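Local coordinates for protein complement factor H (Mus musculus, PDB 2YBY) that regulates the complement system of innate immunity, here as a two-domain fragment made of its sixth and seventh sushi repeats, at residues K36-S48 with W59-F71. The protein carries 1 engineered substitution. Residues are numbered along the deposited sequence; the frame is centred on the assembly and turned at random.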
loop_
_atom_site.group_PDB
_atom_site.type_symbol
_atom_site.label_atom_id
_atom_site.label_comp_id
_atom_site.label_asym_id
_atom_site.label_seq_id
_atom_site.Cartn_x
_atom_site.Cartn_y
_atom_site.Cartn_z
ATOM N N LYS A 36 7.251 8.256 0.018
ATOM C CA LYS A 36 5.822 8.337 -0.265
ATOM C C LYS A 36 5.559 7.593 -1.562
ATOM O O LYS A 36 6.499 7.254 -2.298
ATOM C CB LYS A 36 5.372 9.809 -0.361
ATOM C CG LYS A 36 6.060 10.565 -1.476
ATOM C CD LYS A 36 5.589 12.015 -1.609
ATOM C CE LYS A 36 6.343 12.735 -2.710
ATOM N NZ LYS A 36 5.725 14.048 -3.042
ATOM N N CYS A 37 4.307 7.305 -1.813
ATOM C CA CYS A 37 3.898 6.589 -3.004
ATOM C C CYS A 37 3.020 7.458 -3.881
ATOM O O CYS A 37 2.316 8.339 -3.410
ATOM C CB CYS A 37 3.189 5.293 -2.634
ATOM S SG CYS A 37 4.182 4.187 -1.610
ATOM N N ASP A 38 2.958 7.084 -5.164
ATOM C CA ASP A 38 2.097 7.740 -6.136
ATOM C C ASP A 38 0.612 7.588 -5.746
ATOM O O ASP A 38 0.234 6.610 -5.107
ATOM C CB ASP A 38 2.254 7.072 -7.513
ATOM C CG ASP A 38 3.640 7.094 -8.130
ATOM O OD1 ASP A 38 4.552 7.675 -7.522
ATOM O OD2 ASP A 38 3.813 6.491 -9.195
ATOM N N ASN A 39 -0.238 8.485 -6.230
ATOM C CA ASN A 39 -1.675 8.351 -6.039
ATOM C C ASN A 39 -2.126 6.984 -6.513
ATOM O O ASN A 39 -1.755 6.548 -7.611
ATOM C CB ASN A 39 -2.416 9.413 -6.865
ATOM C CG ASN A 39 -2.108 10.823 -6.412
ATOM O OD1 ASN A 39 -1.739 11.057 -5.244
ATOM N ND2 ASN A 39 -2.174 11.790 -7.335
ATOM N N GLY A 40 -2.915 6.319 -5.695
ATOM C CA GLY A 40 -3.375 4.968 -5.990
ATOM C C GLY A 40 -2.529 3.874 -5.371
ATOM O O GLY A 40 -2.832 2.685 -5.532
ATOM N N PHE A 41 -1.406 4.256 -4.729
ATOM C CA PHE A 41 -0.442 3.342 -4.137
ATOM C C PHE A 41 -0.129 3.726 -2.715
ATOM O O PHE A 41 -0.454 4.832 -2.245
ATOM C CB PHE A 41 0.868 3.325 -4.938
ATOM C CG PHE A 41 0.658 2.778 -6.326
ATOM C CD1 PHE A 41 0.275 3.612 -7.368
ATOM C CD2 PHE A 41 0.813 1.432 -6.586
ATOM C CE1 PHE A 41 0.008 3.094 -8.628
ATOM C CE2 PHE A 41 0.619 0.927 -7.872
ATOM C CZ PHE A 41 0.213 1.763 -8.878
ATOM N N SER A 42 0.478 2.777 -2.007
ATOM C CA SER A 42 0.711 2.995 -0.595
ATOM C C SER A 42 1.877 2.161 -0.083
ATOM O O SER A 42 2.092 1.058 -0.583
ATOM C CB SER A 42 -0.556 2.547 0.157
ATOM O OG SER A 42 -0.438 2.505 1.563
ATOM N N PRO A 43 2.529 2.570 1.031
ATOM C CA PRO A 43 3.430 1.645 1.716
ATOM C C PRO A 43 2.575 0.473 2.285
ATOM O O PRO A 43 1.371 0.636 2.552
ATOM C CB PRO A 43 3.969 2.488 2.891
ATOM C CG PRO A 43 3.769 3.912 2.470
ATOM C CD PRO A 43 2.474 3.866 1.736
ATOM N N PRO A 44 3.184 -0.711 2.478
ATOM C CA PRO A 44 2.414 -1.851 3.010
ATOM C C PRO A 44 1.731 -1.607 4.348
ATOM O O PRO A 44 0.779 -2.302 4.682
ATOM C CB PRO A 44 3.419 -2.998 3.052
ATOM C CG PRO A 44 4.636 -2.540 2.357
ATOM C CD PRO A 44 4.581 -1.060 2.177
ATOM N N SER A 45 2.208 -0.646 5.130
ATOM C CA SER A 45 1.602 -0.311 6.424
ATOM C C SER A 45 0.246 0.399 6.274
ATOM O O SER A 45 -0.455 0.557 7.256
ATOM C CB SER A 45 2.517 0.620 7.194
ATOM O OG SER A 45 2.640 1.841 6.483
ATOM N N GLY A 46 -0.042 0.958 5.093
ATOM C CA GLY A 46 -1.277 1.680 4.832
ATOM C C GLY A 46 -1.268 3.126 5.289
ATOM O O GLY A 46 -2.279 3.824 5.156
ATOM N N TYR A 47 -0.132 3.619 5.810
ATOM C CA TYR A 47 -0.003 5.019 6.171
ATOM C C TYR A 47 0.354 5.852 4.946
ATOM O O TYR A 47 0.672 5.295 3.879
ATOM C CB TYR A 47 1.014 5.180 7.316
ATOM C CG TYR A 47 0.442 4.663 8.608
ATOM C CD1 TYR A 47 -0.586 5.336 9.247
ATOM C CD2 TYR A 47 0.821 3.434 9.110
ATOM C CE1 TYR A 47 -1.157 4.840 10.406
ATOM C CE2 TYR A 47 0.230 2.902 10.251
ATOM C CZ TYR A 47 -0.753 3.622 10.903
ATOM O OH TYR A 47 -1.320 3.166 12.054
ATOM N N SER A 48 0.278 7.166 5.066
ATOM C CA SER A 48 0.487 8.077 3.924
ATOM C C SER A 48 1.942 8.166 3.483
ATOM O O SER A 48 2.236 8.685 2.409
ATOM C CB SER A 48 -0.062 9.470 4.224
ATOM O OG SER A 48 0.639 10.128 5.262
ATOM N N TRP A 59 17.640 -2.932 0.907
ATOM C CA TRP A 59 16.469 -2.119 1.242
ATOM C C TRP A 59 15.259 -2.953 1.504
ATOM O O TRP A 59 15.019 -3.954 0.795
ATOM C CB TRP A 59 16.156 -1.173 0.085
ATOM C CG TRP A 59 17.197 -0.132 -0.114
ATOM C CD1 TRP A 59 18.043 -0.002 -1.172
ATOM C CD2 TRP A 59 17.468 0.981 0.757
ATOM N NE1 TRP A 59 18.846 1.098 -1.004
ATOM C CE2 TRP A 59 18.506 1.724 0.171
ATOM C CE3 TRP A 59 16.944 1.406 1.994
ATOM C CZ2 TRP A 59 19.062 2.834 0.785
ATOM C CZ3 TRP A 59 17.482 2.535 2.588
ATOM C CH2 TRP A 59 18.490 3.262 1.965
ATOM N N GLU A 60 14.495 -2.551 2.529
ATOM C CA GLU A 60 13.226 -3.161 2.871
ATOM C C GLU A 60 12.201 -2.034 3.093
ATOM O O GLU A 60 12.525 -1.038 3.744
ATOM C CB GLU A 60 13.316 -4.056 4.119
ATOM C CG GLU A 60 14.236 -5.251 3.911
ATOM C CD GLU A 60 14.106 -6.350 4.944
ATOM O OE1 GLU A 60 13.731 -6.048 6.099
ATOM O OE2 GLU A 60 14.360 -7.523 4.586
ATOM N N PRO A 61 10.958 -2.188 2.597
ATOM C CA PRO A 61 10.422 -3.333 1.812
ATOM C C PRO A 61 11.025 -3.539 0.437
ATOM O O PRO A 61 11.551 -2.605 -0.156
ATOM C CB PRO A 61 8.917 -3.051 1.759
ATOM C CG PRO A 61 8.643 -1.956 2.774
ATOM C CD PRO A 61 9.921 -1.177 2.860
ATOM N N GLU A 62 10.968 -4.778 -0.064
ATOM C CA GLU A 62 11.466 -5.088 -1.405
ATOM C C GLU A 62 10.670 -4.323 -2.431
ATOM O O GLU A 62 11.218 -3.935 -3.478
ATOM C CB GLU A 62 11.317 -6.576 -1.737
ATOM C CG GLU A 62 12.131 -7.506 -0.883
ATOM C CD GLU A 62 11.994 -8.944 -1.359
ATOM O OE1 GLU A 62 10.899 -9.341 -1.830
ATOM O OE2 GLU A 62 12.997 -9.677 -1.246
ATOM N N VAL A 63 9.352 -4.208 -2.200
ATOM C CA VAL A 63 8.414 -3.497 -3.067
ATOM C C VAL A 63 7.792 -2.410 -2.141
ATOM O O VAL A 63 6.816 -2.624 -1.441
ATOM C CB VAL A 63 7.370 -4.450 -3.715
ATOM C CG1 VAL A 63 6.428 -3.687 -4.642
ATOM C CG2 VAL A 63 8.068 -5.584 -4.470
ATOM N N PRO A 64 8.378 -1.212 -2.129
ATOM C CA PRO A 64 7.961 -0.229 -1.125
ATOM C C PRO A 64 6.556 0.319 -1.289
ATOM O O PRO A 64 5.970 0.785 -0.308
ATOM C CB PRO A 64 9.014 0.866 -1.291
ATOM C CG PRO A 64 10.219 0.148 -1.796
ATOM C CD PRO A 64 9.635 -0.797 -2.777
ATOM N N CYS A 65 6.099 0.384 -2.543
ATOM C CA CYS A 65 4.798 0.925 -2.876
ATOM C C CYS A 65 3.996 -0.148 -3.583
ATOM O O CYS A 65 4.445 -0.715 -4.595
ATOM C CB CYS A 65 4.945 2.157 -3.739
ATOM S SG CYS A 65 5.693 3.552 -2.870
ATOM N N VAL A 66 2.825 -0.424 -3.024
ATOM C CA VAL A 66 1.882 -1.435 -3.522
ATOM C C VAL A 66 0.516 -0.785 -3.772
ATOM O O VAL A 66 0.252 0.337 -3.326
ATOM C CB VAL A 66 1.760 -2.631 -2.534
ATOM C CG1 VAL A 66 3.101 -3.347 -2.360
ATOM C CG2 VAL A 66 1.225 -2.195 -1.180
ATOM N N ARG A 67 -0.372 -1.488 -4.488
ATOM C CA ARG A 67 -1.706 -0.944 -4.715
ATOM C C ARG A 67 -2.441 -0.614 -3.395
ATOM O O ARG A 67 -2.374 -1.377 -2.430
ATOM C CB ARG A 67 -2.567 -1.908 -5.561
ATOM C CG ARG A 67 -3.967 -1.406 -5.906
ATOM C CD ARG A 67 -4.014 -0.145 -6.700
ATOM N NE ARG A 67 -3.521 -0.296 -8.067
ATOM C CZ ARG A 67 -3.265 0.717 -8.900
ATOM N NH1 ARG A 67 -3.405 1.977 -8.492
ATOM N NH2 ARG A 67 -2.842 0.480 -10.137
ATOM N N LYS A 68 -3.112 0.543 -3.376
ATOM C CA LYS A 68 -3.931 1.013 -2.280
ATOM C C LYS A 68 -5.388 0.874 -2.707
ATOM O O LYS A 68 -5.749 1.264 -3.826
ATOM C CB LYS A 68 -3.635 2.493 -2.004
ATOM C CG LYS A 68 -4.411 3.116 -0.890
ATOM C CD LYS A 68 -4.019 4.575 -0.643
ATOM C CE LYS A 68 -4.676 5.501 -1.621
ATOM N NZ LYS A 68 -4.398 6.927 -1.305
ATOM N N CYS A 69 -6.214 0.291 -1.826
ATOM C CA CYS A 69 -7.647 0.184 -2.037
ATOM C C CYS A 69 -8.319 0.813 -0.843
ATOM O O CYS A 69 -8.121 0.348 0.278
ATOM C CB CYS A 69 -8.087 -1.264 -2.180
ATOM S SG CYS A 69 -7.217 -2.196 -3.448
ATOM N N VAL A 70 -9.175 1.782 -1.072
ATOM C CA VAL A 70 -9.868 2.498 -0.016
ATOM C C VAL A 70 -11.245 1.892 0.157
ATOM O O VAL A 70 -11.981 1.707 -0.834
ATOM C CB VAL A 70 -9.949 4.011 -0.333
ATOM C CG1 VAL A 70 -10.807 4.746 0.699
ATOM C CG2 VAL A 70 -8.537 4.617 -0.422
ATOM N N PHE A 71 -11.607 1.579 1.409
ATOM C CA PHE A 71 -12.930 1.072 1.725
ATOM C C PHE A 71 -13.754 2.220 2.286
ATOM O O PHE A 71 -13.292 2.881 3.210
ATOM C CB PHE A 71 -12.871 -0.047 2.769
ATOM C CG PHE A 71 -14.243 -0.569 3.096
ATOM C CD1 PHE A 71 -14.972 -1.274 2.153
ATOM C CD2 PHE A 71 -14.851 -0.265 4.301
ATOM C CE1 PHE A 71 -16.249 -1.731 2.434
ATOM C CE2 PHE A 71 -16.132 -0.733 4.591
ATOM C CZ PHE A 71 -16.815 -1.474 3.660
HETATM O O HOH W 1 -1.987 6.980 -2.657
HETATM O O HOH W 2 -4.247 7.897 -3.858
#
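The guanidinium of Arg67 lies over one face of the Phe41 ring. In this off-centre cation-pi contact Arg67 CZ is 4.2 Å from the ring centroid, and the two planes are 33° apart. Phe41 CZ comes closest, 3.5 Å from Arg67 NH2. The first Arg67 side-chain bond points away from segment 36-48, but bends at chi2 and chi3 fold the chain back. Arg67 NH1 thereby gives a hydrogen bond to Gly40 O at 3.1 Å. Gly40 O takes a second bond, from Lys68 N on the opposite face of its plane. Arg67 NE bonds to Glu113 O, so two hydrogen bonds and the ring hold the group.

Ser42 and Val66 form an antiparallel hydrogen-bonded pair. Ser42 N gives to Val66 O at 2.8 Å, and Val66 N returns a straight bond (178°) to Ser42 O. Lys68 runs past Ser42, its CB 3.8 Å from Ser42 CB. Its NZ meets two waters that also bind Gly40 N, one of them weakly.

The Cys37–Cys65 disulfide, one of the two characteristic of a sushi repeat, ties the segments just before the paired strands. On the other side of the Cys65 backbone, Pro44 CG touches Pro61 CG at 4.1 Å.

Tyr12 stacks on the Phe41 ring, while Tyr35 of strand 32-37 packs against Pro43, Pro44 and Cys65. Strand 41-42 edges a three-stranded sheet with strand 66-71 in the middle and 84-87 beyond, where Val87 meets Ser42 and Val66. Strand 66-71 links the repeats: it follows Cys65, last cysteine of the first, and carries Cys69, bonded to Cys111 in the second.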